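Nicotinamide riboside transporter PnuC (Neisseria mucosa ATCC 25996, PDB 4QTN) probably carries nicotinamide riboside, a form of vitamin B3, across the bacterial inner membrane as a homotrimer. Local coordinates at residues Leu27-Val32 and Leu210-Val215; Met88-Leu93 and Val166-Gln171. All blocks are in the same frame, centred on the assembly; numbering follows the deposited sequence.

Contact 1. Residues Leu27-Val32 and Leu210-Val215; sequences LGIQAV and LLLMYV
Leu212 meets Ile29 and Gln30 where two transmembrane helices of the PnuC bundle run antiparallel. The helices are 17-34 and 208-234. Their short segments run at 169° to each other, and the axes approach to 10.8 Å. That is a wide spacing, and side chains, not backbones, bridge most of the gap. Level with each other are Gln30 and Met213, a selenomethionine in this model, with CA atoms 8.0 Å apart. Gln30 turns its amide end toward the second helix. Its NE2 lies 4.4 Å from both Leu212 CB and Met213 N, a loose contact, and no hydrogen bond crosses between the segments. The same side chain also packs on Ala47, Val48 and Ile51 of helix 41-59 and on Pro209, so Gln30 lies where three helices meet. Ile29 also packs against a neighbouring subunit, which places this helix pair beside a subunit interface of the homotrimer. The side chains of Ile29 and Leu212 cross at about a right angle. In Ile29 the CG2 branch is anti to the backbone N and CG1 is beside it; it is this CG2 that meets Leu212 CD1, at 3.6 Å.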
loop_
_atom_site.group_PDB
_atom_site.type_symbol
_atom_site.label_atom_id
_atom_site.label_comp_id
_atom_site.label_asym_id
_atom_site.label_seq_id
_atom_site.Cartn_x
_atom_site.Cartn_y
_atom_site.Cartn_z
ATOM N N LEU C 27 3.907 8.630 16.706
ATOM C CA LEU C 27 4.875 8.860 17.773
ATOM C C LEU C 27 4.803 7.755 18.813
ATOM O O LEU C 27 5.819 7.360 19.371
ATOM C CB LEU C 27 4.639 10.218 18.429
ATOM C CG LEU C 27 4.659 11.386 17.450
ATOM C CD1 LEU C 27 4.286 12.694 18.133
ATOM C CD2 LEU C 27 6.012 11.480 16.759
ATOM N N GLY C 28 3.595 7.243 19.051
ATOM C CA GLY C 28 3.397 6.070 19.904
ATOM C C GLY C 28 4.175 4.835 19.462
ATOM O O GLY C 28 4.943 4.275 20.245
ATOM N N ILE C 29 3.953 4.399 18.216
ATOM C CA ILE C 29 4.637 3.217 17.668
ATOM C C ILE C 29 6.146 3.422 17.726
ATOM O O ILE C 29 6.926 2.468 17.885
ATOM C CB ILE C 29 4.216 2.943 16.199
ATOM C CG1 ILE C 29 2.691 2.855 16.070
ATOM C CG2 ILE C 29 4.868 1.674 15.662
ATOM C CD1 ILE C 29 2.052 1.781 16.924
ATOM N N GLN C 30 6.547 4.677 17.613
ATOM C CA GLN C 30 7.937 5.048 17.675
ATOM C C GLN C 30 8.442 4.966 19.121
ATOM O O GLN C 30 9.534 4.448 19.372
ATOM C CB GLN C 30 8.129 6.461 17.096
ATOM C CG GLN C 30 9.430 6.667 16.337
ATOM C CD GLN C 30 9.788 5.490 15.445
ATOM O OE1 GLN C 30 10.787 4.806 15.682
ATOM N NE2 GLN C 30 8.973 5.248 14.411
ATOM N N ALA C 31 7.623 5.448 20.065
ATOM C CA ALA C 31 7.934 5.354 21.501
ATOM C C ALA C 31 7.997 3.913 21.925
ATOM O O ALA C 31 8.936 3.497 22.606
ATOM C CB ALA C 31 6.898 6.092 22.330
ATOM N N VAL C 32 6.996 3.141 21.511
ATOM C CA VAL C 32 6.912 1.738 21.880
ATOM C C VAL C 32 8.073 0.903 21.295
ATOM O O VAL C 32 8.598 0.029 21.977
ATOM C CB VAL C 32 5.526 1.141 21.548
ATOM C CG1 VAL C 32 5.545 -0.374 21.648
ATOM C CG2 VAL C 32 4.476 1.723 22.481
ATOM N N LEU C 210 13.885 3.422 11.796
ATOM C CA LEU C 210 13.920 4.165 10.536
ATOM C C LEU C 210 13.227 3.448 9.369
ATOM O O LEU C 210 12.607 4.099 8.523
ATOM C CB LEU C 210 15.349 4.584 10.173
ATOM C CG LEU C 210 16.049 5.527 11.162
ATOM C CD1 LEU C 210 17.332 6.085 10.571
ATOM C CD2 LEU C 210 15.127 6.657 11.602
ATOM N N LEU C 211 13.318 2.118 9.331
ATOM C CA LEU C 211 12.505 1.340 8.407
ATOM C C LEU C 211 11.035 1.573 8.706
ATOM O O LEU C 211 10.235 1.759 7.790
ATOM C CB LEU C 211 12.835 -0.152 8.493
ATOM C CG LEU C 211 11.928 -1.120 7.712
ATOM C CD1 LEU C 211 11.673 -0.655 6.275
ATOM C CD2 LEU C 211 12.520 -2.515 7.726
ATOM N N LEU C 212 10.678 1.581 9.992
ATOM C CA LEU C 212 9.306 1.893 10.376
ATOM C C LEU C 212 8.958 3.323 10.029
ATOM O O LEU C 212 7.858 3.602 9.552
ATOM C CB LEU C 212 9.047 1.622 11.858
ATOM C CG LEU C 212 8.108 0.445 12.158
ATOM C CD1 LEU C 212 7.577 0.559 13.568
ATOM C CD2 LEU C 212 6.948 0.360 11.180
HETATM N N MSE C 213 9.911 4.228 10.241
HETATM C CA MSE C 213 9.716 5.618 9.888
HETATM C C MSE C 213 9.300 5.770 8.436
HETATM O O MSE C 213 8.341 6.481 8.143
HETATM C CB MSE C 213 10.964 6.420 10.148
HETATM C CG MSE C 213 10.696 7.840 9.713
HETATM SE SE MSE C 213 12.341 8.861 9.875
HETATM C CE MSE C 213 13.275 8.085 8.330
ATOM N N TYR C 214 10.004 5.099 7.519
ATOM C CA TYR C 214 9.671 5.203 6.094
ATOM C C TYR C 214 8.336 4.612 5.698
ATOM O O TYR C 214 7.774 5.009 4.682
ATOM C CB TYR C 214 10.793 4.678 5.199
ATOM C CG TYR C 214 11.765 5.744 4.891
ATOM C CD1 TYR C 214 11.555 6.607 3.831
ATOM C CD2 TYR C 214 12.838 5.984 5.734
ATOM C CE1 TYR C 214 12.415 7.657 3.586
ATOM C CE2 TYR C 214 13.717 7.026 5.496
ATOM C CZ TYR C 214 13.497 7.866 4.424
ATOM O OH TYR C 214 14.361 8.912 4.181
ATOM N N VAL C 215 7.805 3.686 6.496
ATOM C CA VAL C 215 6.432 3.246 6.277
ATOM C C VAL C 215 5.460 4.356 6.662
ATOM O O VAL C 215 4.542 4.659 5.913
ATOM C CB VAL C 215 6.102 1.924 6.994
ATOM C CG1 VAL C 215 4.631 1.544 6.801
ATOM C CG2 VAL C 215 6.989 0.826 6.461
#

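Contact 2. Residues Met88-Leu93 and Val166-Gln171; sequences MMLNLL and VSIVAQ. With NNR (Nicotinamide riboside), chain I.
Leu90 lays one methyl of its fork over Ser167 and turns the other toward Ile168. Its CD1 comes to 3.5 Å from Ser167 CB and is 3.9 Å from Ser167 OG. The CD2 branch makes a looser apolar contact with Ile168 CG1, at 4.4 Å. Leu90 CG is anti to the backbone N (chi1 -156°), and this extends the fork across to the facing helix. The two segments thus meet through one leucine and two neighbouring residues, and the nearest CA atoms, those of Leu90 and Ile168, are 8.1 Å apart. No hydrogen bond crosses between them. The polar end of Ser167 is used instead by Tyr95, whose OH is hydrogen-bonded to Ser167 OG. Leu90 packs on Tyr95 as well, so this tyrosine touches both sides of the contact. In helix 85-107 the wider pi-type turn at 90-93 starts at Leu90 itself.

One turn beyond Ser167, Gln171 belongs to the nicotinamide riboside site and lies next to the ribose. A bend at chi2 (55°) brings the end of its chain up to the sugar. The ligand is hydrogen-bonded to Asn189 OD1. Tyr95 is itself a pocket residue, so the contact adjoins the substrate site.

Helix 181-198 covers one flank, with Val188 against Val166 and Ser167 and with Trp185 against Ala170 and Gln171. Helix 64-80 receives Asn91 at Val72, while helix 128-147 meets Met89 at Tyr145 and Val169 at Ser138.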
loop_
_atom_site.group_PDB
_atom_site.type_symbol
_atom_site.label_atom_id
_atom_site.label_comp_id
_atom_site.label_asym_id
_atom_site.label_seq_id
_atom_site.Cartn_x
_atom_site.Cartn_y
_atom_site.Cartn_z
HETATM N N MSE C 88 23.227 8.648 2.921
HETATM C CA MSE C 88 24.100 9.414 3.816
HETATM C C MSE C 88 24.630 10.696 3.191
HETATM O O MSE C 88 24.678 11.735 3.857
HETATM C CB MSE C 88 25.199 8.522 4.406
HETATM C CG MSE C 88 26.404 8.348 3.489
HETATM SE SE MSE C 88 28.048 8.622 4.537
HETATM C CE MSE C 88 27.771 10.507 5.072
HETATM N N MSE C 89 25.024 10.633 1.916
HETATM C CA MSE C 89 25.529 11.820 1.211
HETATM C C MSE C 89 24.385 12.739 0.873
HETATM O O MSE C 89 24.543 13.965 0.856
HETATM C CB MSE C 89 26.331 11.447 -0.043
HETATM C CG MSE C 89 25.613 10.432 -0.929
HETATM SE SE MSE C 89 26.626 10.137 -2.600
HETATM C CE MSE C 89 27.404 8.369 -2.185
ATOM N N LEU C 90 23.209 12.150 0.633
ATOM C CA LEU C 90 21.999 12.912 0.282
ATOM C C LEU C 90 21.550 13.831 1.421
ATOM O O LEU C 90 21.394 15.036 1.218
ATOM C CB LEU C 90 20.859 11.966 -0.113
ATOM C CG LEU C 90 19.712 12.452 -1.016
ATOM C CD1 LEU C 90 18.453 11.660 -0.707
ATOM C CD2 LEU C 90 19.436 13.942 -0.895
ATOM N N ASN C 91 21.343 13.260 2.613
ATOM C CA ASN C 91 20.898 14.034 3.771
ATOM C C ASN C 91 21.908 15.084 4.214
ATOM O O ASN C 91 21.543 16.241 4.447
ATOM C CB ASN C 91 20.528 13.124 4.943
ATOM C CG ASN C 91 19.215 12.392 4.721
ATOM O OD1 ASN C 91 18.190 12.712 5.335
ATOM N ND2 ASN C 91 19.239 11.399 3.845
ATOM N N LEU C 92 23.184 14.695 4.294
ATOM C CA LEU C 92 24.236 15.606 4.785
ATOM C C LEU C 92 24.532 16.802 3.840
ATOM O O LEU C 92 24.503 17.957 4.271
ATOM C CB LEU C 92 25.521 14.839 5.119
ATOM C CG LEU C 92 26.524 15.581 6.008
ATOM C CD1 LEU C 92 25.939 15.823 7.387
ATOM C CD2 LEU C 92 27.834 14.816 6.109
ATOM N N LEU C 93 24.791 16.518 2.560
ATOM C CA LEU C 93 25.150 17.572 1.596
ATOM C C LEU C 93 23.950 18.381 1.076
ATOM O O LEU C 93 24.070 19.576 0.863
ATOM C CB LEU C 93 25.937 17.006 0.407
ATOM C CG LEU C 93 26.882 15.818 0.592
ATOM C CD1 LEU C 93 27.534 15.477 -0.737
ATOM C CD2 LEU C 93 27.939 16.084 1.652
ATOM N N VAL C 166 15.532 11.260 -7.564
ATOM C CA VAL C 166 14.128 11.489 -7.257
ATOM C C VAL C 166 13.992 12.311 -5.988
ATOM O O VAL C 166 13.250 13.288 -5.961
ATOM C CB VAL C 166 13.341 10.148 -7.153
ATOM C CG1 VAL C 166 11.949 10.361 -6.598
ATOM C CG2 VAL C 166 13.259 9.466 -8.514
ATOM N N SER C 167 14.770 11.970 -4.964
ATOM C CA SER C 167 14.743 12.723 -3.701
ATOM C C SER C 167 15.166 14.197 -3.810
ATOM O O SER C 167 14.623 15.048 -3.096
ATOM C CB SER C 167 15.549 12.020 -2.616
ATOM O OG SER C 167 14.686 11.350 -1.710
ATOM N N ILE C 168 16.141 14.494 -4.685
ATOM C CA ILE C 168 16.583 15.887 -4.896
ATOM C C ILE C 168 15.496 16.689 -5.583
ATOM O O ILE C 168 15.090 17.723 -5.077
ATOM C CB ILE C 168 17.904 15.990 -5.697
ATOM C CG1 ILE C 168 18.984 15.116 -5.061
ATOM C CG2 ILE C 168 18.376 17.446 -5.774
ATOM C CD1 ILE C 168 20.083 14.707 -6.018
ATOM N N VAL C 169 15.007 16.181 -6.720
ATOM C CA VAL C 169 13.880 16.791 -7.453
ATOM C C VAL C 169 12.661 17.076 -6.553
ATOM O O VAL C 169 12.132 18.210 -6.541
ATOM C CB VAL C 169 13.477 15.930 -8.675
ATOM C CG1 VAL C 169 12.006 16.130 -9.056
ATOM C CG2 VAL C 169 14.392 16.243 -9.843
ATOM N N ALA C 170 12.229 16.058 -5.802
ATOM C CA ALA C 170 11.188 16.223 -4.785
ATOM C C ALA C 170 11.490 17.385 -3.830
ATOM O O ALA C 170 10.639 18.256 -3.612
ATOM C CB ALA C 170 11.009 14.939 -4.010
ATOM N N GLN C 171 12.704 17.404 -3.276
ATOM C CA GLN C 171 13.090 18.438 -2.304
ATOM C C GLN C 171 13.008 19.824 -2.918
ATOM O O GLN C 171 12.743 20.818 -2.220
ATOM C CB GLN C 171 14.503 18.188 -1.778
ATOM C CG GLN C 171 14.881 19.056 -0.592
ATOM C CD GLN C 171 13.896 18.930 0.561
ATOM O OE1 GLN C 171 13.429 17.844 0.880
ATOM N NE2 GLN C 171 13.587 20.040 1.192
HETATM O O2R NNR I . 11.927 18.463 4.545
HETATM C C2R NNR I . 11.962 16.936 4.413
HETATM C C3R NNR I . 13.311 16.400 4.905
HETATM O O3R NNR I . 14.264 17.351 4.726
HETATM C C4R NNR I . 13.619 15.218 4.010
HETATM C C5R NNR I . 13.142 13.844 4.640
HETATM O O5R NNR I . 13.126 12.826 3.584
HETATM O O4R NNR I . 12.988 15.455 2.894
HETATM C C1R NNR I . 11.849 16.554 3.176
HETATM N N1 NNR I . 10.520 15.979 2.896
HETATM C C2 NNR I . 10.342 14.593 2.775
HETATM C C6 NNR I . 9.432 16.810 2.755
HETATM C C5 NNR I . 8.154 16.256 2.501
HETATM C C4 NNR I . 7.992 14.894 2.367
HETATM C C3 NNR I . 9.059 14.060 2.515
HETATM C C7 NNR I . 8.832 12.562 2.404
HETATM O O7 NNR I . 9.727 11.830 2.103
HETATM N N7 NNR I . 7.528 12.022 2.678
#

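Overall arrangement
Contact 2 is nested along the chain inside the loop closed by contact 1. Their centres are 21 Å apart and their nearest atoms about 5 Å, without touching. Both lie near bound nicotinamide riboside. Contact 2 supplies the pocket residue Gln171, whereas in contact 1 the Met213 side chain stays about 7 Å from the ligand and about 4 Å from that of Tyr217, a binding residue. Helix 64-80 bridges the two, since its Tyr75 touches Met213 of contact 1 and Asn91 of contact 2. A second link runs between subunits: Ile29 of contact 1 packs on Val166, a residue of segment 166-171 of a neighbouring subunit in the trimer.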